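Local coordinates for protein 2-polyprenyl-6-methoxyphenol hydroxylase-like FAD-dependent oxidoreductase (Streptomyces sp. NRRL 11266, PDB 6UI5) that is an FAD-dependent oxidoreductase of the aromatic-ring hydroxylase kind, binding flavin-adenine dinucleotide in a Rossmann-type domain, at residues 305-310 with 325-330. Residues are numbered along the deposited sequence; the frame is centred on the assembly and turned at random.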
loop_
_atom_site.group_PDB
_atom_site.type_symbol
_atom_site.label_atom_id
_atom_site.label_comp_id
_atom_site.label_asym_id
_atom_site.label_seq_id
_atom_site.Cartn_x
_atom_site.Cartn_y
_atom_site.Cartn_z
ATOM N N VAL A 305 -16.976 -6.444 -23.867
ATOM C CA VAL A 305 -17.032 -5.209 -24.637
ATOM C C VAL A 305 -15.715 -5.001 -25.370
ATOM O O VAL A 305 -15.701 -4.660 -26.557
ATOM C CB VAL A 305 -17.409 -4.040 -23.711
ATOM C CG1 VAL A 305 -17.305 -2.707 -24.428
ATOM C CG2 VAL A 305 -18.850 -4.258 -23.193
ATOM N N ASN A 306 -14.594 -5.319 -24.713
ATOM C CA ASN A 306 -13.300 -5.257 -25.385
ATOM C C ASN A 306 -13.226 -6.233 -26.554
ATOM O O ASN A 306 -12.803 -5.862 -27.649
ATOM C CB ASN A 306 -12.181 -5.540 -24.395
ATOM C CG ASN A 306 -10.809 -5.285 -25.004
ATOM O OD1 ASN A 306 -10.366 -6.024 -25.880
ATOM N ND2 ASN A 306 -10.143 -4.214 -24.564
ATOM N N LEU A 307 -13.640 -7.493 -26.348
ATOM C CA LEU A 307 -13.379 -8.507 -27.372
ATOM C C LEU A 307 -14.424 -8.513 -28.481
ATOM O O LEU A 307 -14.084 -8.761 -29.646
ATOM C CB LEU A 307 -13.286 -9.889 -26.741
ATOM C CG LEU A 307 -13.167 -11.018 -27.748
ATOM C CD1 LEU A 307 -11.878 -10.846 -28.497
ATOM C CD2 LEU A 307 -13.225 -12.379 -27.054
ATOM N N GLY A 308 -15.689 -8.260 -28.160
ATOM C CA GLY A 308 -16.654 -8.070 -29.223
ATOM C C GLY A 308 -16.464 -6.697 -29.841
ATOM O O GLY A 308 -16.595 -5.665 -29.154
ATOM N N TRP A 309 -16.125 -6.714 -31.137
ATOM C CA TRP A 309 -15.804 -5.596 -32.037
ATOM C C TRP A 309 -14.447 -5.934 -32.642
ATOM O O TRP A 309 -14.310 -5.970 -33.873
ATOM C CB TRP A 309 -15.865 -4.188 -31.395
ATOM C CG TRP A 309 -14.593 -3.578 -30.708
ATOM C CD1 TRP A 309 -14.367 -3.457 -29.368
ATOM C CD2 TRP A 309 -13.451 -2.980 -31.353
ATOM N NE1 TRP A 309 -13.141 -2.862 -29.128
ATOM C CE2 TRP A 309 -12.563 -2.553 -30.332
ATOM C CE3 TRP A 309 -13.093 -2.766 -32.691
ATOM C CZ2 TRP A 309 -11.334 -1.929 -30.610
ATOM C CZ3 TRP A 309 -11.868 -2.133 -32.969
ATOM C CH2 TRP A 309 -11.011 -1.724 -31.928
ATOM N N LYS A 310 -13.475 -6.326 -31.818
ATOM C CA LYS A 310 -12.238 -6.841 -32.398
ATOM C C LYS A 310 -12.492 -8.105 -33.211
ATOM O O LYS A 310 -12.095 -8.181 -34.382
ATOM C CB LYS A 310 -11.207 -7.075 -31.313
ATOM C CG LYS A 310 -11.104 -5.866 -30.432
ATOM C CD LYS A 310 -9.808 -5.816 -29.706
ATOM C CE LYS A 310 -9.907 -4.751 -28.671
ATOM N NZ LYS A 310 -8.782 -4.834 -27.717
ATOM N N ASP A 325 -4.704 -9.325 -30.735
ATOM C CA ASP A 325 -3.711 -9.559 -29.699
ATOM C C ASP A 325 -3.789 -8.502 -28.618
ATOM O O ASP A 325 -3.219 -8.691 -27.534
ATOM C CB ASP A 325 -2.308 -9.630 -30.304
ATOM C CG ASP A 325 -2.035 -10.967 -30.997
ATOM O OD1 ASP A 325 -2.558 -12.021 -30.555
ATOM O OD2 ASP A 325 -1.289 -10.964 -31.997
ATOM N N SER A 326 -4.468 -7.386 -28.893
ATOM C CA SER A 326 -4.653 -6.365 -27.878
ATOM C C SER A 326 -5.730 -6.764 -26.889
ATOM O O SER A 326 -5.805 -6.175 -25.799
ATOM C CB SER A 326 -5.007 -5.015 -28.510
ATOM O OG SER A 326 -6.373 -4.959 -28.900
ATOM N N TYR A 327 -6.564 -7.748 -27.242
ATOM C CA TYR A 327 -7.470 -8.306 -26.244
ATOM C C TYR A 327 -6.683 -8.764 -25.023
ATOM O O TYR A 327 -6.872 -8.237 -23.917
ATOM C CB TYR A 327 -8.282 -9.448 -26.831
ATOM C CG TYR A 327 -9.109 -10.156 -25.787
ATOM C CD1 TYR A 327 -10.210 -9.534 -25.217
ATOM C CD2 TYR A 327 -8.785 -11.443 -25.367
ATOM C CE1 TYR A 327 -10.962 -10.159 -24.262
ATOM C CE2 TYR A 327 -9.544 -12.086 -24.420
ATOM C CZ TYR A 327 -10.627 -11.436 -23.871
ATOM O OH TYR A 327 -11.389 -12.041 -22.914
ATOM N N HIS A 328 -5.738 -9.703 -25.210
ATOM C CA HIS A 328 -4.949 -10.139 -24.061
ATOM C C HIS A 328 -4.235 -8.968 -23.384
ATOM O O HIS A 328 -4.257 -8.842 -22.151
ATOM C CB HIS A 328 -3.913 -11.197 -24.435
ATOM C CG HIS A 328 -2.982 -11.504 -23.296
ATOM N ND1 HIS A 328 -3.247 -12.488 -22.361
ATOM C CD2 HIS A 328 -1.842 -10.889 -22.881
ATOM C CE1 HIS A 328 -2.281 -12.499 -21.453
ATOM N NE2 HIS A 328 -1.417 -11.537 -21.743
ATOM N N VAL A 329 -3.549 -8.126 -24.164
ATOM C CA VAL A 329 -2.766 -7.056 -23.549
ATOM C C VAL A 329 -3.645 -6.203 -22.651
ATOM O O VAL A 329 -3.336 -5.969 -21.476
ATOM C CB VAL A 329 -2.094 -6.191 -24.618
ATOM C CG1 VAL A 329 -1.295 -5.085 -23.927
ATOM C CG2 VAL A 329 -1.227 -7.045 -25.491
ATOM N N GLU A 330 -4.757 -5.731 -23.202
ATOM C CA GLU A 330 -5.605 -4.811 -22.468
ATOM C C GLU A 330 -6.284 -5.507 -21.306
ATOM O O GLU A 330 -6.341 -4.955 -20.202
ATOM C CB GLU A 330 -6.636 -4.196 -23.415
ATOM C CG GLU A 330 -6.088 -2.981 -24.120
ATOM C CD GLU A 330 -6.758 -2.714 -25.454
ATOM O OE1 GLU A 330 -6.121 -2.062 -26.310
ATOM O OE2 GLU A 330 -7.918 -3.139 -25.643
#
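L307 lies over one face of the Y327 ring. Its CD1 makes a CH-pi contact, 4.2 Å from the ring centroid and offset toward the rim. Its CB packs on Y327 CE1 at 3.4 Å. N306 OD1 sits at the edge of the same ring, near its plane, and Y327 OH hydrogen-bonds to the backbone O of I281. The extended K310 chain reaches across toward 325-330, leaning back toward N306, and its NZ donates to three oxygens: S326 OG at 2.7 Å, N306 OD1 at 2.7 Å and E330 OE2 at 2.8 Å. The last is a salt bridge, with NZ above the carboxylate plane. These residues join two consecutive helices, 295-316 and 325-346, of the FAD-binding domain. The segments run nearly antiparallel, at 170°, with axes 9.6 Å apart. N306 has CG anti to the backbone N (chi1 -172°), which turns its amide toward 325-330. There ND2 donates to the anti lone pair of E330 OE2 at 2.7 Å, nearly straight at 163°. OE2 thus takes both donors, and the buried carboxylate is probably balanced by K310 and by R469, which forms a salt bridge with OE1. W494 of helix 484-495 touches both S326 and E330.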